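Local coordinates for protein FucU (Bifidobacterium longum subsp. infantis, PDB 3MVK) that probably interconverts the alpha and beta anomers of L-fucose, and may also convert the pyranose form of D-ribose to the furanose, as an RbsD/FucU family isomerase, at residues Ile5-Ile9 and Ala58-Val62; Leu65-Lys71 and Asp100-Asp105; Ala73-Val79 and Tyr134-Leu139. All coordinates share one frame; numbering follows the deposited sequence.

Contact 1: residues Ile5-Ile9 and Ala58-Val62; sequences IPKII and AILTV
The carbonyl oxygen of Ala58, against which the ring of Pro6 packs, is gripped twice from within its own segment by Thr61. The hydroxyl is the nearer donor: Thr61 OG1 gives its proton to Ala58 O at 2.7 Å, tilted only 16° from the carbonyl plane, while the backbone Thr61 N reaches the same oxygen at 3.2 Å. The first torsion accounts for the hydroxyl bond, since chi1 of 72° sets OG1 between the backbone N and the carbonyl carbon of Thr61, turned back toward the preceding turn of chain.

Pro6 lies over this bonded pair. Its CG comes within 3.1 Å of Thr61 OG1 and 3.4 Å of Ala58 O, so that one ring carbon borders both oxygens, and the Pro6 ring and the Thr61 side chain pass one another, pointing opposite ways. Next to it in the ring, Pro6 CB meets Ala58 CB at 3.6 Å, a purely apolar touch that fits the small methyl. Two isoleucines extend the apolar patch. Ile8 brings CD1 to 3.9 Å from Ala58 CB, and Ile9 CD1 reaches in between Ala58 and Val62, lying 4.4 Å from Val62 CG2. No hydrogen bond crosses between the segments, so van der Waals packing joins them.

Pro6 to Ile9 form a type I beta turn, closed by Ile9 N on Pro6 O, which presents Pro6, Ile8 and Ile9 to the same partner, Ala58. Other subunits add to it: Ile8 packs on Gly49 of a neighbouring subunit and Ile5 on Ile5 of another. Within the chain the turn precedes helix 11-19 and lies against the C-terminal part of helix 52-60, while Ile5 touches Leu14 and Val62 touches Leu17, both on helix 11-19.

Contact 2: residues Leu65-Lys71 and Asp100-Asp105; sequences LDTYVDK and DERGAD. With NA (sodium ion), chain B.
Leu65 and Asp100 stand 7.6 Å apart at their CA atoms and Lys71 and Asp105 7.0 Å, so the two loops come together through long side chains spanning the gap between backbones. Arg102 does most of this. Its guanidinium lies nearly coplanar with its main partners: NH1 donates to Val69 O at 2.9 Å within the carbonyl plane, whereas NH2 reaches Asp66 O at 3.0 Å from above that carbonyl, 53° out of its plane. A bend at chi3 (-68°) turns the guanidinium back on Asp100, which it grips side-on, NE on OD1 and NH2 on OD2, together a two-pronged salt bridge, with NH2 to OD2 at 2.8 Å.

Asp100 OD1 also accepts from Arg102 N, forming an Asx turn over the type I beta turn from Asp100 to Gly103; Asp66 OD1 makes a second Asx turn with Tyr68 N. An alanine at Arg102 is likely to leave the carbonyls of Asp66 and Val69 without these donors and the Asp100 carboxylate without its ion-pair mate.

Farther along, Lys71 NZ binds Asp105 O at 2.8 Å, and a water donates both to that oxygen and to Asp70 O. The Asp66 carboxylate is bonded instead by His22 and Gln140. Beyond it a sodium ion is bound by Thr67 OG1 at 2.8 Å and lies at the edge of the Tyr68 ring, whose hydroxyl bonds Asp82 of a neighbouring subunit.

Contact 3: residues Ala73-Val79 and Tyr134-Leu139; sequences ATLMEKV and YANLIL
Tyr134 and Lys78 meet with the alpha carbon over the aromatic face: Lys78 CA stands 3.8 Å from the centroid of the Tyr134 ring, 25° off its normal, a CH-pi contact, and Lys78 CG lies over the same face, 3.7 Å from Tyr134 CD2. At the ring's far end the hydroxyl takes a nearly straight bond (168°) from the backbone, Val79 N to Tyr134 OH, at 3.1 Å. Met76, a selenomethionine here, crosses the tyrosine side chain at about a right angle, with SE 3.8 Å from Tyr134 CD1 in an oblique Met-aromatic contact. CG anti to the backbone N (chi1 -177°) and a bend at chi3 bring SE and CE beside Asn136 OD1 as well.

Behind this cluster strands 73-76 and 137-139 run antiparallel. Thr74 and Ile138 are the hydrogen-bonded pair, N to O both ways, at 2.8 Å from Thr74 N to Ile138 O. Leu75 CD2 meets Leu137 CD1 at 3.7 Å on the side that also carries Ala73 and Leu139. Where the pairing gives way, a water accepts from Met76 N and donates to Asn136 O.

Farther out, Asp82 holds the Tyr134 hydroxyl, Val84 O receives Lys78 NZ, and Phe115 of helix 112-119 packs on Met76 and Asn136. A glycerol, probably from the crystallisation liquor, bonds Asn136 OD1 and Tyr134 N. Since it is a polyol, its binding through an amide oxygen and a backbone N-H is consistent with a site suited to sugar hydroxyls.

The three contacts share an apolar seam although their centres lie 15 to 20 Å apart. Leu65 and Leu139 each touch both of the other contacts: Leu65 CG touches Leu60 CD2 of contact 1 at 3.9 Å, its CD2 touches Leu139 CD2 of contact 3 at 3.8 Å, and Leu139 CD1 meets Ile59 CG2 of contact 1 at 4.0 Å. Along the chain, contact 1 closes before the others open, whereas the segments of contacts 2 and 3 alternate. At nearest atoms, the sodium of contact 2 is about 12 Å from the Leu139 side chain and glycerol about 3 Å from that of Asn136. Tyr68 packs on glycerol-binding Tyr134 of a neighbouring subunit, bringing contact 2 beside a possible sugar site.

Contact 1: residues Ile5-Ile9 and Ala58-Val62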
loop_
_atom_site.group_PDB
_atom_site.type_symbol
_atom_site.label_atom_id
_atom_site.label_comp_id
_atom_site.label_asym_id
_atom_site.label_seq_id
_atom_site.Cartn_x
_atom_site.Cartn_y
_atom_site.Cartn_z
ATOM N N ILE G 5 -25.763 19.192 10.919
ATOM C CA ILE G 5 -25.467 18.076 10.016
ATOM C C ILE G 5 -26.319 16.859 10.382
ATOM O O ILE G 5 -26.363 16.465 11.551
ATOM C CB ILE G 5 -23.977 17.699 10.067
ATOM C CG1 ILE G 5 -23.111 18.922 9.757
ATOM C CG2 ILE G 5 -23.655 16.548 9.099
ATOM C CD1 ILE G 5 -21.721 18.841 10.336
ATOM N N PRO G 6 -27.005 16.262 9.385
ATOM C CA PRO G 6 -27.823 15.083 9.606
ATOM C C PRO G 6 -27.018 13.947 10.225
ATOM O O PRO G 6 -25.919 13.616 9.744
ATOM C CB PRO G 6 -28.276 14.709 8.196
ATOM C CG PRO G 6 -28.334 16.017 7.495
ATOM C CD PRO G 6 -27.142 16.765 8.004
ATOM N N LYS G 7 -27.570 13.375 11.290
ATOM C CA LYS G 7 -26.915 12.321 12.047
ATOM C C LYS G 7 -26.567 11.085 11.216
ATOM O O LYS G 7 -25.616 10.369 11.540
ATOM C CB LYS G 7 -27.790 11.907 13.239
ATOM N N ILE G 8 -27.317 10.820 10.143
ATOM C CA ILE G 8 -27.061 9.601 9.375
ATOM C C ILE G 8 -25.795 9.649 8.499
ATOM O O ILE G 8 -25.314 8.603 8.056
ATOM C CB ILE G 8 -28.286 9.139 8.520
ATOM C CG1 ILE G 8 -28.525 10.093 7.354
ATOM C CG2 ILE G 8 -29.550 8.948 9.422
ATOM C CD1 ILE G 8 -29.504 9.501 6.323
ATOM N N ILE G 9 -25.254 10.843 8.275
ATOM C CA ILE G 9 -24.073 10.985 7.398
ATOM C C ILE G 9 -22.794 10.579 8.161
ATOM O O ILE G 9 -22.441 11.258 9.137
ATOM C CB ILE G 9 -23.955 12.436 6.853
ATOM C CG1 ILE G 9 -25.197 12.785 5.999
ATOM C CG2 ILE G 9 -22.664 12.628 6.030
ATOM C CD1 ILE G 9 -25.275 14.242 5.575
ATOM N N ALA G 58 -31.168 14.130 3.758
ATOM C CA ALA G 58 -29.990 14.474 4.520
ATOM C C ALA G 58 -28.960 15.218 3.661
ATOM O O ALA G 58 -28.403 16.242 4.079
ATOM C CB ALA G 58 -29.390 13.215 5.155
ATOM N N ILE G 59 -28.716 14.708 2.460
ATOM C CA ILE G 59 -27.720 15.293 1.556
ATOM C C ILE G 59 -28.093 16.732 1.187
ATOM O O ILE G 59 -27.247 17.609 1.202
ATOM C CB ILE G 59 -27.521 14.440 0.292
ATOM C CG1 ILE G 59 -26.734 13.182 0.653
ATOM C CG2 ILE G 59 -26.785 15.244 -0.813
ATOM C CD1 ILE G 59 -26.688 12.164 -0.469
ATOM N N LEU G 60 -29.360 16.963 0.873
ATOM C CA LEU G 60 -29.796 18.278 0.427
ATOM C C LEU G 60 -29.645 19.358 1.503
ATOM O O LEU G 60 -29.534 20.542 1.166
ATOM C CB LEU G 60 -31.227 18.241 -0.114
ATOM C CG LEU G 60 -31.440 17.422 -1.393
ATOM C CD1 LEU G 60 -32.916 17.399 -1.701
ATOM C CD2 LEU G 60 -30.639 17.956 -2.575
ATOM N N THR G 61 -29.592 18.964 2.777
ATOM C CA THR G 61 -29.324 19.950 3.830
ATOM C C THR G 61 -27.909 20.549 3.733
ATOM O O THR G 61 -27.660 21.654 4.229
ATOM C CB THR G 61 -29.576 19.395 5.241
ATOM O OG1 THR G 61 -28.541 18.470 5.572
ATOM C CG2 THR G 61 -30.931 18.717 5.336
ATOM N N VAL G 62 -26.983 19.838 3.089
ATOM C CA VAL G 62 -25.603 20.312 2.997
ATOM C C VAL G 62 -25.048 20.476 1.578
ATOM O O VAL G 62 -23.924 20.947 1.392
ATOM C CB VAL G 62 -24.642 19.437 3.844
ATOM C CG1 VAL G 62 -24.992 19.540 5.317
ATOM C CG2 VAL G 62 -24.658 17.987 3.374
#

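Contact 2: residues Leu65-Lys71 and Asp100-Asp105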
loop_
_atom_site.group_PDB
_atom_site.type_symbol
_atom_site.label_atom_id
_atom_site.label_comp_id
_atom_site.label_asym_id
_atom_site.label_seq_id
_atom_site.Cartn_x
_atom_site.Cartn_y
_atom_site.Cartn_z
ATOM N N LEU G 65 -27.776 22.019 -5.117
ATOM C CA LEU G 65 -27.949 21.479 -6.461
ATOM C C LEU G 65 -27.577 22.523 -7.491
ATOM O O LEU G 65 -27.984 23.688 -7.366
ATOM C CB LEU G 65 -29.399 21.051 -6.688
ATOM C CG LEU G 65 -29.846 19.779 -5.970
ATOM C CD1 LEU G 65 -31.335 19.587 -6.182
ATOM C CD2 LEU G 65 -29.049 18.567 -6.477
ATOM N N ASP G 66 -26.871 22.082 -8.528
ATOM C CA ASP G 66 -26.343 22.951 -9.578
ATOM C C ASP G 66 -27.420 23.729 -10.335
ATOM O O ASP G 66 -28.341 23.126 -10.911
ATOM C CB ASP G 66 -25.504 22.141 -10.558
ATOM C CG ASP G 66 -24.524 22.996 -11.360
ATOM O OD1 ASP G 66 -24.505 24.250 -11.200
ATOM O OD2 ASP G 66 -23.779 22.398 -12.165
ATOM N N THR G 67 -27.277 25.056 -10.341
ATOM C CA THR G 67 -28.184 25.943 -11.087
ATOM C C THR G 67 -27.619 26.294 -12.471
ATOM O O THR G 67 -28.294 26.965 -13.253
ATOM C CB THR G 67 -28.458 27.269 -10.317
ATOM O OG1 THR G 67 -27.226 27.984 -10.161
ATOM C CG2 THR G 67 -29.084 27.003 -8.943
ATOM N N TYR G 68 -26.396 25.844 -12.768
ATOM C CA TYR G 68 -25.762 26.061 -14.080
ATOM C C TYR G 68 -26.187 25.040 -15.129
ATOM O O TYR G 68 -25.793 25.132 -16.299
ATOM C CB TYR G 68 -24.234 26.089 -13.960
ATOM C CG TYR G 68 -23.710 27.340 -13.326
ATOM C CD1 TYR G 68 -22.910 28.230 -14.050
ATOM C CD2 TYR G 68 -24.020 27.652 -12.002
ATOM C CE1 TYR G 68 -22.422 29.407 -13.452
ATOM C CE2 TYR G 68 -23.525 28.825 -11.391
ATOM C CZ TYR G 68 -22.737 29.687 -12.133
ATOM O OH TYR G 68 -22.269 30.840 -11.550
ATOM N N VAL G 69 -26.972 24.054 -14.706
ATOM C CA VAL G 69 -27.659 23.145 -15.633
ATOM C C VAL G 69 -29.127 23.157 -15.266
ATOM O O VAL G 69 -29.470 23.432 -14.129
ATOM C CB VAL G 69 -27.149 21.664 -15.576
ATOM C CG1 VAL G 69 -25.763 21.537 -16.149
ATOM C CG2 VAL G 69 -27.229 21.075 -14.146
ATOM N N ASP G 70 -29.996 22.831 -16.220
ATOM C CA ASP G 70 -31.436 22.810 -15.936
ATOM C C ASP G 70 -31.847 21.631 -15.068
ATOM O O ASP G 70 -32.774 21.753 -14.262
ATOM C CB ASP G 70 -32.249 22.766 -17.234
ATOM C CG ASP G 70 -32.072 24.024 -18.084
ATOM O OD1 ASP G 70 -31.967 25.134 -17.518
ATOM O OD2 ASP G 70 -32.025 23.886 -19.327
ATOM N N LYS G 71 -31.172 20.497 -15.251
ATOM C CA LYS G 71 -31.568 19.257 -14.580
ATOM C C LYS G 71 -30.409 18.577 -13.811
ATOM O O LYS G 71 -29.835 17.584 -14.273
ATOM C CB LYS G 71 -32.223 18.303 -15.580
ATOM C CG LYS G 71 -33.399 18.962 -16.306
ATOM C CD LYS G 71 -34.412 17.952 -16.809
ATOM C CE LYS G 71 -35.497 18.627 -17.652
ATOM N NZ LYS G 71 -36.567 19.188 -16.777
ATOM N N ASP G 100 -35.066 23.771 -3.777
ATOM C CA ASP G 100 -34.855 24.332 -5.096
ATOM C C ASP G 100 -36.210 24.465 -5.780
ATOM O O ASP G 100 -36.903 23.462 -5.989
ATOM C CB ASP G 100 -33.907 23.428 -5.891
ATOM C CG ASP G 100 -33.416 24.072 -7.170
ATOM O OD1 ASP G 100 -34.251 24.443 -8.024
ATOM O OD2 ASP G 100 -32.182 24.206 -7.332
ATOM N N GLU G 101 -36.580 25.706 -6.128
ATOM C CA GLU G 101 -37.912 26.002 -6.696
ATOM C C GLU G 101 -38.253 25.184 -7.942
ATOM O O GLU G 101 -39.433 25.016 -8.281
ATOM C CB GLU G 101 -38.042 27.499 -7.030
ATOM N N ARG G 102 -37.232 24.691 -8.633
ATOM C CA ARG G 102 -37.454 23.916 -9.854
ATOM C C ARG G 102 -38.187 22.613 -9.577
ATOM O O ARG G 102 -38.927 22.127 -10.425
ATOM C CB ARG G 102 -36.144 23.647 -10.564
ATOM C CG ARG G 102 -35.538 24.903 -11.174
ATOM C CD ARG G 102 -34.175 24.607 -11.740
ATOM N NE ARG G 102 -33.210 24.289 -10.685
ATOM C CZ ARG G 102 -31.927 24.031 -10.911
ATOM N NH1 ARG G 102 -31.479 24.044 -12.153
ATOM N NH2 ARG G 102 -31.106 23.771 -9.899
ATOM N N GLY G 103 -37.982 22.066 -8.383
ATOM C CA GLY G 103 -38.676 20.856 -7.943
ATOM C C GLY G 103 -38.490 19.717 -8.937
ATOM O O GLY G 103 -37.367 19.441 -9.382
ATOM N N ALA G 104 -39.594 19.073 -9.318
ATOM C CA ALA G 104 -39.558 18.027 -10.343
ATOM C C ALA G 104 -38.878 18.437 -11.666
ATOM O O ALA G 104 -38.331 17.590 -12.383
ATOM C CB ALA G 104 -40.976 17.517 -10.613
ATOM N N ASP G 105 -38.944 19.722 -12.010
ATOM C CA ASP G 105 -38.324 20.208 -13.253
ATOM C C ASP G 105 -36.786 20.139 -13.212
ATOM O O ASP G 105 -36.118 20.229 -14.247
ATOM C CB ASP G 105 -38.805 21.626 -13.583
ATOM C CG ASP G 105 -40.308 21.676 -13.847
ATOM O OD1 ASP G 105 -40.814 20.741 -14.486
ATOM O OD2 ASP G 105 -40.981 22.628 -13.404
HETATM NA NA NA B . -25.317 26.729 -8.498
HETATM O O HOH W 1 -35.176 22.964 -14.856
HETATM O O HOH W 2 -32.678 25.942 -14.706
#

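Contact 3: residues Ala73-Val79 and Tyr134-Leu139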
loop_
_atom_site.group_PDB
_atom_site.type_symbol
_atom_site.label_atom_id
_atom_site.label_comp_id
_atom_site.label_asym_id
_atom_site.label_seq_id
_atom_site.Cartn_x
_atom_site.Cartn_y
_atom_site.Cartn_z
ATOM N N ALA G 73 -30.412 16.773 -11.158
ATOM C CA ALA G 73 -30.742 15.446 -10.626
ATOM C C ALA G 73 -31.132 14.521 -11.775
ATOM O O ALA G 73 -31.824 14.943 -12.700
ATOM C CB ALA G 73 -31.867 15.550 -9.591
ATOM N N THR G 74 -30.645 13.280 -11.766
ATOM C CA THR G 74 -30.947 12.388 -12.888
ATOM C C THR G 74 -31.437 11.045 -12.384
ATOM O O THR G 74 -30.777 10.416 -11.551
ATOM C CB THR G 74 -29.697 12.145 -13.796
ATOM O OG1 THR G 74 -29.095 13.390 -14.132
ATOM C CG2 THR G 74 -30.065 11.423 -15.075
ATOM N N LEU G 75 -32.577 10.604 -12.937
ATOM C CA LEU G 75 -33.125 9.267 -12.698
ATOM C C LEU G 75 -32.771 8.280 -13.800
ATOM O O LEU G 75 -32.379 8.662 -14.902
ATOM C CB LEU G 75 -34.666 9.327 -12.588
ATOM C CG LEU G 75 -35.243 9.988 -11.343
ATOM C CD1 LEU G 75 -36.714 10.323 -11.610
ATOM C CD2 LEU G 75 -35.111 9.128 -10.087
HETATM N N MSE G 76 -32.911 7.002 -13.487
HETATM C CA MSE G 76 -32.803 5.936 -14.472
HETATM C C MSE G 76 -34.185 5.674 -15.085
HETATM O O MSE G 76 -35.150 5.441 -14.366
HETATM C CB MSE G 76 -32.300 4.657 -13.804
HETATM C CG MSE G 76 -32.074 3.502 -14.768
HETATM SE SE MSE G 76 -31.623 1.850 -13.897
HETATM C CE MSE G 76 -29.676 2.134 -13.719
ATOM N N GLU G 77 -34.271 5.693 -16.411
ATOM C CA GLU G 77 -35.512 5.344 -17.103
ATOM C C GLU G 77 -35.812 3.863 -16.982
ATOM O O GLU G 77 -34.908 3.038 -17.015
ATOM C CB GLU G 77 -35.391 5.713 -18.587
ATOM C CG GLU G 77 -35.321 7.211 -18.794
ATOM C CD GLU G 77 -34.933 7.629 -20.198
ATOM O OE1 GLU G 77 -34.826 6.769 -21.088
ATOM O OE2 GLU G 77 -34.722 8.847 -20.407
ATOM N N LYS G 78 -37.095 3.518 -16.868
ATOM C CA LYS G 78 -37.471 2.109 -16.806
ATOM C C LYS G 78 -37.160 1.411 -18.114
ATOM O O LYS G 78 -37.311 1.998 -19.193
ATOM C CB LYS G 78 -38.942 1.960 -16.421
ATOM C CG LYS G 78 -39.238 2.647 -15.101
ATOM C CD LYS G 78 -40.588 2.236 -14.503
ATOM C CE LYS G 78 -41.744 2.510 -15.462
ATOM N NZ LYS G 78 -43.031 2.442 -14.690
ATOM N N VAL G 79 -36.716 0.169 -18.010
ATOM C CA VAL G 79 -36.466 -0.668 -19.191
ATOM C C VAL G 79 -37.795 -0.780 -19.955
ATOM O O VAL G 79 -38.823 -1.020 -19.343
ATOM C CB VAL G 79 -35.930 -2.032 -18.782
ATOM C CG1 VAL G 79 -35.828 -2.968 -19.994
ATOM C CG2 VAL G 79 -34.545 -1.847 -18.132
ATOM N N TYR G 134 -35.586 1.374 -9.740
ATOM C CA TYR G 134 -35.366 2.675 -10.380
ATOM C C TYR G 134 -35.344 3.836 -9.389
ATOM O O TYR G 134 -35.837 4.917 -9.693
ATOM C CB TYR G 134 -36.385 2.910 -11.509
ATOM C CG TYR G 134 -36.395 1.770 -12.507
ATOM C CD1 TYR G 134 -35.404 1.678 -13.501
ATOM C CD2 TYR G 134 -37.385 0.785 -12.467
ATOM C CE1 TYR G 134 -35.398 0.633 -14.423
ATOM C CE2 TYR G 134 -37.399 -0.265 -13.403
ATOM C CZ TYR G 134 -36.415 -0.326 -14.381
ATOM O OH TYR G 134 -36.426 -1.354 -15.290
ATOM N N ALA G 135 -34.757 3.601 -8.213
ATOM C CA ALA G 135 -34.631 4.649 -7.176
ATOM C C ALA G 135 -33.230 5.267 -7.157
ATOM O O ALA G 135 -32.876 6.010 -6.232
ATOM C CB ALA G 135 -34.996 4.083 -5.813
ATOM N N ASN G 136 -32.443 4.974 -8.184
ATOM C CA ASN G 136 -31.116 5.603 -8.334
ATOM C C ASN G 136 -31.249 7.063 -8.633
ATOM O O ASN G 136 -32.163 7.456 -9.355
ATOM C CB ASN G 136 -30.353 4.942 -9.472
ATOM C CG ASN G 136 -30.343 3.453 -9.337
ATOM O OD1 ASN G 136 -30.855 2.719 -10.200
ATOM N ND2 ASN G 136 -29.781 2.992 -8.273
ATOM N N LEU G 137 -30.356 7.880 -8.092
ATOM C CA LEU G 137 -30.419 9.307 -8.372
ATOM C C LEU G 137 -29.027 9.889 -8.420
ATOM O O LEU G 137 -28.276 9.774 -7.446
ATOM C CB LEU G 137 -31.281 10.019 -7.318
ATOM C CG LEU G 137 -31.692 11.477 -7.556
ATOM C CD1 LEU G 137 -32.697 11.612 -8.699
ATOM C CD2 LEU G 137 -32.263 12.078 -6.274
ATOM N N ILE G 138 -28.682 10.477 -9.568
ATOM C CA ILE G 138 -27.418 11.244 -9.703
ATOM C C ILE G 138 -27.675 12.693 -9.333
ATOM O O ILE G 138 -28.651 13.278 -9.807
ATOM C CB ILE G 138 -26.838 11.180 -11.132
ATOM C CG1 ILE G 138 -26.788 9.718 -11.633
ATOM C CG2 ILE G 138 -25.425 11.835 -11.170
ATOM C CD1 ILE G 138 -26.197 9.522 -13.072
ATOM N N LEU G 139 -26.813 13.273 -8.489
ATOM C CA LEU G 139 -26.936 14.677 -8.076
ATOM C C LEU G 139 -25.678 15.418 -8.488
ATOM O O LEU G 139 -24.577 14.891 -8.288
ATOM C CB LEU G 139 -27.062 14.785 -6.566
ATOM C CG LEU G 139 -28.300 14.156 -5.918
ATOM C CD1 LEU G 139 -28.254 14.452 -4.434
ATOM C CD2 LEU G 139 -29.561 14.762 -6.544
HETATM O O HOH W 3 -27.352 14.659 -12.502
HETATM O O HOH W 4 -33.598 5.899 -10.951
#